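Local coordinates for protein lovastatin nonaketide synthase, polyketide synthase component (Aspergillus terreus, PDB 7CPX) that builds, together with its partner LovC, the dihydromonacolin L nonaketide of lovastatin biosynthesis from malonyl-CoA, with S-adenosylmethionine as methyl donor and NADPH as reductant, at residues 2288-2292 and 2370-2374. The protein carries 2 engineered substitutions. Sequence-based numbering, arbitrary orientation.
Sequences FFVMF and FAEAV
Phe2370 reaches from the helix to the strand and lies between Phe2288 and Phe2292, with Val2290 beside it. Its CG is anti to the backbone N (chi1 176°), and this carries the ring toward the strand. The edge of Phe2370 points at the face of Phe2288 in an offset edge-to-face pair. The centroids are 5.3 Å apart and the planes stand at 86°. Along the other flank, CD2 of Phe2370 meets CZ of Phe2292 at 3.4 Å. That pair is rim to rim, with neither ring over the other's face. Val2290 fills the middle: its CB sits 3.4 Å from CE2 of Phe2370, and its CG1 is close to the same rim.

Val2374 packs one turn further along the helix. Its CG2 lies over one face of Phe2288, 3.7 Å from the ring centroid, as a CH-pi contact. Its CG1 comes to CD2 of the same ring. CG2 also touches Val2290 CG2 at 3.7 Å.

The contact is looser at Ala2373, whose CB stays 4.1 Å from Val2290 CG1. Neither side of the contact is a solvent side, because all six touching residues are buried. Phe2289 and Met2291 turn to the opposite side of the strand, onto helix 2305-2323. On the far side of the helix, Glu2372 forms a salt bridge with Arg1819.

Helix 2167-2178 also packs on Phe2370 and Phe2292, and Phe2292 belongs to the NADP pocket. The strand pairs with 2236-2241 and 2329-2333 inside a parallel sheet. The axes of segments 2288-2292 and 2370-2374 run at 138°, nearer antiparallel than parallel. A helix packed by its apolar face on such a sheet fits the Rossmann-type alpha/beta fold of the ketoreductase domain.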
loop_
_atom_site.group_PDB
_atom_site.type_symbol
_atom_site.label_atom_id
_atom_site.label_comp_id
_atom_site.label_asym_id
_atom_site.label_seq_id
_atom_site.Cartn_x
_atom_site.Cartn_y
_atom_site.Cartn_z
ATOM N N PHE A 2288 36.667 18.018 49.964
ATOM C CA PHE A 2288 37.517 17.004 49.364
ATOM C C PHE A 2288 38.855 17.627 49.007
ATOM O O PHE A 2288 38.942 18.823 48.716
ATOM C CB PHE A 2288 36.867 16.401 48.114
ATOM C CG PHE A 2288 36.606 17.405 47.027
ATOM C CD1 PHE A 2288 37.606 17.766 46.144
ATOM C CD2 PHE A 2288 35.359 17.987 46.888
ATOM C CE1 PHE A 2288 37.372 18.687 45.146
ATOM C CE2 PHE A 2288 35.117 18.908 45.891
ATOM C CZ PHE A 2288 36.125 19.259 45.016
ATOM N N PHE A 2289 39.898 16.799 49.035
ATOM C CA PHE A 2289 41.222 17.154 48.523
ATOM C C PHE A 2289 41.637 15.994 47.624
ATOM O O PHE A 2289 42.318 15.062 48.057
ATOM C CB PHE A 2289 42.217 17.404 49.658
ATOM C CG PHE A 2289 43.447 18.171 49.239
ATOM C CD1 PHE A 2289 43.961 18.055 47.958
ATOM C CD2 PHE A 2289 44.087 19.009 50.133
ATOM C CE1 PHE A 2289 45.088 18.758 47.581
ATOM C CE2 PHE A 2289 45.214 19.716 49.762
ATOM C CZ PHE A 2289 45.715 19.591 48.483
ATOM N N VAL A 2290 41.222 16.059 46.365
ATOM C CA VAL A 2290 41.490 15.001 45.400
ATOM C C VAL A 2290 42.804 15.312 44.701
ATOM O O VAL A 2290 42.937 16.349 44.041
ATOM C CB VAL A 2290 40.347 14.869 44.384
ATOM C CG1 VAL A 2290 40.659 13.773 43.385
ATOM C CG2 VAL A 2290 39.040 14.583 45.094
ATOM N N MET A 2291 43.772 14.415 44.842
ATOM C CA MET A 2291 45.074 14.543 44.206
ATOM C C MET A 2291 45.146 13.545 43.060
ATOM O O MET A 2291 45.048 12.333 43.279
ATOM C CB MET A 2291 46.194 14.310 45.219
ATOM C CG MET A 2291 46.576 15.557 45.999
ATOM S SD MET A 2291 47.262 15.187 47.622
ATOM C CE MET A 2291 45.764 14.858 48.544
ATOM N N PHE A 2292 45.318 14.058 41.844
ATOM C CA PHE A 2292 45.246 13.247 40.631
ATOM C C PHE A 2292 46.532 12.447 40.490
ATOM O O PHE A 2292 47.528 12.912 39.935
ATOM C CB PHE A 2292 45.005 14.130 39.414
ATOM C CG PHE A 2292 43.577 14.565 39.256
ATOM C CD1 PHE A 2292 42.898 15.157 40.303
ATOM C CD2 PHE A 2292 42.918 14.390 38.053
ATOM C CE1 PHE A 2292 41.587 15.557 40.159
ATOM C CE2 PHE A 2292 41.609 14.789 37.900
ATOM C CZ PHE A 2292 40.940 15.375 38.954
ATOM N N PHE A 2370 36.632 10.932 39.726
ATOM C CA PHE A 2370 36.814 12.065 40.627
ATOM C C PHE A 2370 35.626 12.207 41.568
ATOM O O PHE A 2370 35.793 12.527 42.752
ATOM C CB PHE A 2370 37.013 13.347 39.821
ATOM C CG PHE A 2370 37.118 14.580 40.665
ATOM C CD1 PHE A 2370 35.985 15.271 41.046
ATOM C CD2 PHE A 2370 38.351 15.047 41.078
ATOM C CE1 PHE A 2370 36.076 16.400 41.825
ATOM C CE2 PHE A 2370 38.451 16.179 41.855
ATOM C CZ PHE A 2370 37.312 16.858 42.230
ATOM N N ALA A 2371 34.417 11.989 41.055
ATOM C CA ALA A 2371 33.225 12.069 41.888
ATOM C C ALA A 2371 33.280 11.041 43.004
ATOM O O ALA A 2371 32.983 11.343 44.165
ATOM C CB ALA A 2371 31.982 11.844 41.033
ATOM N N GLU A 2372 33.657 9.811 42.663
ATOM C CA GLU A 2372 33.740 8.768 43.672
ATOM C C GLU A 2372 34.860 9.047 44.659
ATOM O O GLU A 2372 34.747 8.689 45.832
ATOM C CB GLU A 2372 33.940 7.408 43.014
ATOM C CG GLU A 2372 33.731 6.246 43.964
ATOM C CD GLU A 2372 32.292 5.767 44.011
ATOM O OE1 GLU A 2372 31.548 6.002 43.036
ATOM O OE2 GLU A 2372 31.904 5.153 45.027
ATOM N N ALA A 2373 35.942 9.687 44.214
ATOM C CA ALA A 2373 36.994 10.077 45.149
ATOM C C ALA A 2373 36.500 11.139 46.122
ATOM O O ALA A 2373 36.808 11.088 47.319
ATOM C CB ALA A 2373 38.215 10.583 44.387
ATOM N N VAL A 2374 35.737 12.112 45.626
ATOM C CA VAL A 2374 35.148 13.117 46.506
ATOM C C VAL A 2374 34.221 12.450 47.510
ATOM O O VAL A 2374 34.237 12.759 48.709
ATOM C CB VAL A 2374 34.405 14.181 45.679
ATOM C CG1 VAL A 2374 33.609 15.096 46.589
ATOM C CG2 VAL A 2374 35.383 14.981 44.848
#